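Local coordinates for ferripyochelin binding protein (Pyrococcus horikoshii, PDB 1V3W) that probably acts as a zinc-dependent gamma-class carbonic anhydrase, interconverting carbon dioxide and bicarbonate, and also binds calcium, at residues S36-A41 with N57-V62; I80-M85 with I97-V102. All blocks are in the same frame, centred on the assembly; numbering follows the deposited sequence. Where two conformers were deposited one is given.

Contact 1 (S36-A41 with N57-V62); sequences SVWPSA and NVQDNV. With CA (calcium ion), chain C; EDO (1,2-ethanediol), chain H.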
loop_
_atom_site.group_PDB
_atom_site.type_symbol
_atom_site.label_atom_id
_atom_site.label_comp_id
_atom_site.label_asym_id
_atom_site.label_seq_id
_atom_site.Cartn_x
_atom_site.Cartn_y
_atom_site.Cartn_z
ATOM N N SER A 36 4.283 15.464 -9.437
ATOM C CA SER A 36 4.711 14.158 -9.901
ATOM C C SER A 36 3.895 13.068 -9.224
ATOM O O SER A 36 3.592 13.148 -8.032
ATOM C CB SER A 36 6.214 13.955 -9.647
ATOM O OG SER A 36 6.573 14.187 -8.296
ATOM N N VAL A 37 3.519 12.068 -10.011
ATOM C CA VAL A 37 2.739 10.935 -9.531
ATOM C C VAL A 37 3.571 9.715 -9.899
ATOM O O VAL A 37 3.860 9.469 -11.074
ATOM C CB VAL A 37 1.353 10.892 -10.206
ATOM C CG1 VAL A 37 0.570 9.685 -9.717
ATOM C CG2 VAL A 37 0.584 12.170 -9.883
ATOM N N TRP A 38 3.944 8.952 -8.881
ATOM C CA TRP A 38 4.826 7.813 -9.055
ATOM C C TRP A 38 4.184 6.447 -9.272
ATOM O O TRP A 38 2.975 6.290 -9.131
ATOM C CB TRP A 38 5.819 7.836 -7.888
ATOM C CG TRP A 38 6.563 9.150 -7.899
ATOM C CD1 TRP A 38 6.172 10.327 -7.318
ATOM C CD2 TRP A 38 7.727 9.455 -8.680
ATOM N NE1 TRP A 38 7.021 11.346 -7.696
ATOM C CE2 TRP A 38 7.982 10.837 -8.517
ATOM C CE3 TRP A 38 8.580 8.693 -9.481
ATOM C CZ2 TRP A 38 9.053 11.473 -9.166
ATOM C CZ3 TRP A 38 9.640 9.327 -10.120
ATOM C CH2 TRP A 38 9.872 10.704 -9.949
ATOM N N PRO A 39 4.991 5.440 -9.649
ATOM C CA PRO A 39 4.473 4.094 -9.899
ATOM C C PRO A 39 3.483 3.534 -8.893
ATOM O O PRO A 39 3.705 3.595 -7.688
ATOM C CB PRO A 39 5.738 3.244 -9.965
ATOM C CG PRO A 39 6.738 4.183 -10.546
ATOM C CD PRO A 39 6.459 5.465 -9.795
ATOM N N SER A 40 2.390 2.987 -9.413
ATOM C CA SER A 40 1.365 2.344 -8.596
ATOM C C SER A 40 0.534 3.274 -7.717
ATOM O O SER A 40 -0.258 2.809 -6.896
ATOM C CB SER A 40 2.013 1.251 -7.737
ATOM O OG SER A 40 1.353 0.005 -7.902
ATOM N N ALA A 41 0.716 4.580 -7.878
ATOM C CA ALA A 41 -0.075 5.540 -7.119
ATOM C C ALA A 41 -1.435 5.608 -7.808
ATOM O O ALA A 41 -1.524 5.452 -9.026
ATOM C CB ALA A 41 0.591 6.906 -7.134
ATOM N N ASN A 57 4.326 16.049 -4.746
ATOM C CA ASN A 57 4.523 14.689 -5.232
ATOM C C ASN A 57 3.641 13.673 -4.519
ATOM O O ASN A 57 3.387 13.782 -3.321
ATOM C CB ASN A 57 5.993 14.278 -5.084
ATOM C CG ASN A 57 6.504 14.419 -3.659
ATOM O OD1 ASN A 57 7.012 15.478 -3.265
ATOM N ND2 ASN A 57 6.372 13.360 -2.880
ATOM N N VAL A 58 3.185 12.683 -5.279
ATOM C CA VAL A 58 2.333 11.610 -4.770
ATOM C C VAL A 58 3.141 10.351 -5.060
ATOM O O VAL A 58 3.187 9.880 -6.195
ATOM C CB VAL A 58 0.992 11.576 -5.528
ATOM C CG1 VAL A 58 0.086 10.516 -4.938
ATOM C CG2 VAL A 58 0.320 12.949 -5.454
ATOM N N GLN A 59 3.772 9.812 -4.024
ATOM C CA GLN A 59 4.658 8.671 -4.175
ATOM C C GLN A 59 4.081 7.292 -4.475
ATOM O O GLN A 59 2.866 7.105 -4.558
ATOM C CB GLN A 59 5.603 8.646 -2.971
ATOM C CG GLN A 59 6.528 9.870 -2.989
ATOM C CD GLN A 59 7.347 10.050 -1.727
ATOM O OE1 GLN A 59 7.540 9.114 -0.953
ATOM N NE2 GLN A 59 7.848 11.265 -1.522
ATOM N N ASP A 60 4.981 6.333 -4.666
ATOM C CA ASP A 60 4.614 4.968 -5.028
ATOM C C ASP A 60 3.606 4.308 -4.107
ATOM O O ASP A 60 3.702 4.405 -2.887
ATOM C CB ASP A 60 5.863 4.081 -5.090
ATOM C CG ASP A 60 7.097 4.838 -5.537
ATOM O OD1 ASP A 60 7.516 4.685 -6.704
ATOM O OD2 ASP A 60 7.643 5.593 -4.710
ATOM N N ASN A 61 2.650 3.616 -4.716
ATOM C CA ASN A 61 1.614 2.880 -3.998
ATOM C C ASN A 61 0.720 3.689 -3.071
ATOM O O ASN A 61 0.090 3.144 -2.162
ATOM C CB ASN A 61 2.242 1.693 -3.257
ATOM C CG ASN A 61 2.527 0.531 -4.188
ATOM O OD1 ASN A 61 1.649 0.110 -4.933
ATOM N ND2 ASN A 61 3.749 0.014 -4.156
ATOM N N VAL A 62 0.662 4.993 -3.318
ATOM C CA VAL A 62 -0.201 5.886 -2.553
ATOM C C VAL A 62 -1.596 5.826 -3.169
ATOM O O VAL A 62 -1.739 5.568 -4.362
ATOM C CB VAL A 62 0.281 7.353 -2.658
ATOM C CG1 VAL A 62 -0.818 8.314 -2.203
ATOM C CG2 VAL A 62 1.520 7.551 -1.819
HETATM CA CA CA C . -0.042 -0.793 -6.139
HETATM C C1 EDO H . 2.447 -1.415 -11.188
HETATM O O1 EDO H . 1.542 -0.332 -11.016
HETATM C C2 EDO H . 2.466 -1.867 -12.666
HETATM O O2 EDO H . 1.570 -1.074 -13.458
#
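Trp38 meets Val58, and Ser40 meets Asn61, through side chains whose first torsions set the geometry. In Trp38, chi1 of -58° places CG beside its own backbone N, bringing the CD1 edge of the indole to 3.2 Å from Val58 O, which lies near the ring plane. Asn61 also has CG anti to its carbonyl carbon (chi1 -78°), and although its CB starts out away from 36-41, its OD1 comes back toward Ser40; the amide's strongest outside partner is Ser63 of the second subunit.

The backbones run parallel, with Ser36 paired to Asn57 and Val37 to Val58. Val58 N donates to Ser36 O at 2.8 Å, and Trp38 N donates to Val58 O at 2.9 Å, nearly straight at 169°. Beyond these strands both segments make type II turns (Trp38 to Ala41, Gln59 to Val62), joined by Asn61 N to Pro39 O at 3.2 Å. Here Asp60 lies alongside Pro39, its OD1 3.4 Å from Pro39 CD, while OD2 forms a salt bridge with Arg44 of the second subunit.

The indole NE1 makes a weak hydrogen bond to Ser36 OG, and its ring also meets Phe18, Tyr159 and His166. Exchanging Trp38 for an alanine removes this whole plate, which would probably leave Ser36 OG without its indole donor and open a gap between the coil and helix 146-169.

Ser40 OG and Asn61 OD1 are only 3.0 Å apart without a hydrogen bond because both are calcium ligands: the ion sits 2.4 Å from Ser40 OG and 2.3 Å from Asn61 OD1. The same two residues of the second and third subunits supply the other four ligands, so the chemistry is that of a six-oxygen site of neutral side chains, with one ion joining all three chains.

Contact 2 (I80-M85 with I97-V102); sequences IGHNAM and IGISSV. With ZN (zinc ion), chain B; EDO (1,2-ethanediol), chain J.
His82 and Ser100 share the central one of three backbone hydrogen bonds between the segments: Ser100 N donates to His82 O at 2.9 Å, in the carbonyl plane. Before it, Gly81 N reaches Ile97 O at 2.8 Å; after it, Met85 N reaches Ser101 O at 3.0 Å, tilted 22° from the carbonyl plane. CA-H...O contacts accompany them, the straightest from Ser100 CA to Asn83 O, with 174° at the hydrogen. One water donates to both Asn83 O and Ser101 O, so the latter accepts from water as well as from Met85 N.

Within 97-102, the hydroxyl of Ser101 is folded back between its own N and carbonyl carbon (chi1 65°), from where OG donates to Gly98 O at 2.7 Å. Ser101 N binds the same oxygen from the same face, a double grip that fixes the turn.

Apolar contact centres on Ile97, described here in one of its two modelled conformers: its CG2 lies 3.9 Å from Ala84 CB and 4.4 Å from Ile80 CG2. Ile99 packs alongside His82, pointing the same way, and its CD1 lies in the imidazole plane, 4.0 Å from His82 CD2 at the ring edge.

Metal binding uses the NE2 of the same imidazole, next to the CD2 that Ile99 touches. His82 NE2 holds zinc at 2.2 Å, with a water and with His65 and His87 of the second subunit as the other ligands. Asn83 crosses the interface too, hydrogen-bonding Ser63 of that subunit.

Two type II turns stacked in parallel register, Gly81-Ala84 next to Gly98-Ser101, are corners of successive coils in a left-handed beta-helix, here bearing the intersubunit zinc site of a gamma-class carbonic anhydrase.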
loop_
_atom_site.group_PDB
_atom_site.type_symbol
_atom_site.label_atom_id
_atom_site.label_comp_id
_atom_site.label_asym_id
_atom_site.label_seq_id
_atom_site.Cartn_x
_atom_site.Cartn_y
_atom_site.Cartn_z
ATOM N N ILE A 80 3.660 13.389 -0.448
ATOM C CA ILE A 80 2.774 12.329 0.018
ATOM C C ILE A 80 3.600 11.050 -0.065
ATOM O O ILE A 80 3.806 10.486 -1.142
ATOM C CB ILE A 80 1.502 12.227 -0.840
ATOM C CG1 ILE A 80 0.809 13.595 -0.885
ATOM C CG2 ILE A 80 0.557 11.188 -0.238
ATOM C CD1 ILE A 80 -0.491 13.601 -1.648
ATOM N N GLY A 81 4.084 10.626 1.100
ATOM C CA GLY A 81 4.949 9.469 1.212
ATOM C C GLY A 81 4.461 8.142 0.683
ATOM O O GLY A 81 3.266 7.863 0.638
ATOM N N HIS A 82 5.425 7.314 0.298
ATOM C CA HIS A 82 5.146 5.994 -0.231
ATOM C C HIS A 82 4.101 5.275 0.609
ATOM O O HIS A 82 4.169 5.288 1.840
ATOM C CB HIS A 82 6.405 5.115 -0.194
ATOM C CG HIS A 82 7.641 5.774 -0.715
ATOM N ND1 HIS A 82 7.969 5.801 -2.054
ATOM C CD2 HIS A 82 8.650 6.406 -0.069
ATOM C CE1 HIS A 82 9.127 6.418 -2.209
ATOM N NE2 HIS A 82 9.562 6.796 -1.020
ATOM N N ASN A 83 3.136 4.661 -0.060
ATOM C CA ASN A 83 2.078 3.902 0.577
ATOM C C ASN A 83 1.134 4.590 1.545
ATOM O O ASN A 83 0.375 3.934 2.264
ATOM C CB ASN A 83 2.684 2.660 1.214
ATOM C CG ASN A 83 3.165 1.698 0.182
ATOM O OD1 ASN A 83 4.121 1.973 -0.534
ATOM N ND2 ASN A 83 2.470 0.579 0.054
ATOM N N ALA A 84 1.169 5.915 1.527
ATOM C CA ALA A 84 0.268 6.688 2.360
ATOM C C ALA A 84 -1.095 6.708 1.687
ATOM O O ALA A 84 -1.243 6.301 0.530
ATOM C CB ALA A 84 0.803 8.100 2.532
ATOM N N MET A 85 -2.096 7.189 2.410
ATOM C CA MET A 85 -3.444 7.239 1.875
ATOM C C MET A 85 -4.131 8.510 2.366
ATOM O O MET A 85 -4.223 8.746 3.569
ATOM C CB MET A 85 -4.208 5.993 2.337
ATOM C CG MET A 85 -5.423 5.611 1.512
ATOM S SD MET A 85 -6.830 6.700 1.729
ATOM C CE MET A 85 -7.284 6.998 0.009
ATOM N N ILE A 97 3.605 14.121 4.322
ATOM C CA ILE A 97 2.692 13.076 4.758
ATOM C C ILE A 97 3.545 11.819 4.857
ATOM O O ILE A 97 4.029 11.299 3.848
ATOM C CB ILE A 97 1.545 12.883 3.739
ATOM C CG1 ILE A 97 0.682 14.148 3.691
ATOM C CG2 ILE A 97 0.699 11.674 4.112
ATOM C CD1 ILE A 97 0.028 14.511 5.015
ATOM N N GLY A 98 3.744 11.355 6.086
ATOM C CA GLY A 98 4.564 10.183 6.327
ATOM C C GLY A 98 4.261 8.918 5.563
ATOM O O GLY A 98 3.134 8.662 5.137
ATOM N N ILE A 99 5.302 8.114 5.399
ATOM C CA ILE A 99 5.193 6.844 4.709
ATOM C C ILE A 99 4.158 5.978 5.409
ATOM O O ILE A 99 4.154 5.846 6.636
ATOM C CB ILE A 99 6.556 6.123 4.695
ATOM C CG1 ILE A 99 7.526 6.900 3.804
ATOM C CG2 ILE A 99 6.397 4.687 4.211
ATOM C CD1 ILE A 99 8.961 6.445 3.918
ATOM N N SER A 100 3.258 5.425 4.610
ATOM C CA SER A 100 2.207 4.554 5.101
ATOM C C SER A 100 1.306 5.200 6.148
ATOM O O SER A 100 0.758 4.511 6.999
ATOM C CB SER A 100 2.826 3.273 5.659
ATOM O OG SER A 100 1.898 2.204 5.602
ATOM N N SER A 101 1.159 6.520 6.103
ATOM C CA SER A 101 0.280 7.191 7.052
ATOM C C SER A 101 -1.110 7.266 6.426
ATOM O O SER A 101 -1.298 6.874 5.271
ATOM C CB SER A 101 0.793 8.601 7.377
ATOM O OG SER A 101 0.765 9.447 6.240
ATOM N N VAL A 102 -2.080 7.763 7.187
ATOM C CA VAL A 102 -3.452 7.882 6.707
ATOM C C VAL A 102 -4.039 9.218 7.146
ATOM O O VAL A 102 -3.906 9.605 8.305
ATOM C CB VAL A 102 -4.350 6.756 7.275
ATOM C CG1 VAL A 102 -5.761 6.876 6.718
ATOM C CG2 VAL A 102 -3.750 5.394 6.951
HETATM ZN ZN ZN B . 11.428 7.899 -0.975
HETATM C C1 EDO J . -1.242 3.438 9.358
HETATM O O1 EDO J . -0.688 2.728 10.455
HETATM C C2 EDO J . -0.841 3.049 7.908
HETATM O O2 EDO J . 0.430 2.347 7.945
HETATM O O HOH W 1 -1.485 4.113 4.327
HETATM O O HOH W 2 10.880 9.595 -1.373
#

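In the fold
Contacts 1 and 2 follow one another along the same edge of the beta-helix, their centres 10 Å apart, and segments 57-62 and 80-85 join them as neighbouring coils. Asn57 O lies 2.9 Å from Ile80 N, and Asp60 O likewise 2.9 Å from Asn83 N, both probable hydrogen bonds. The second continues from coil to coil the turn-to-turn bonding found within each contact. Asp60, which directly precedes the calcium ligand Asn61, also reaches contact 2: its OD2 is 2.7 Å from His82 ND1, a weak hydrogen bond to the zinc-binding imidazole. The Asn83 side chain comes within about 3 Å (nearest atoms) of a separate calcium ion. Both contacts touch neighbouring subunits of the trimer.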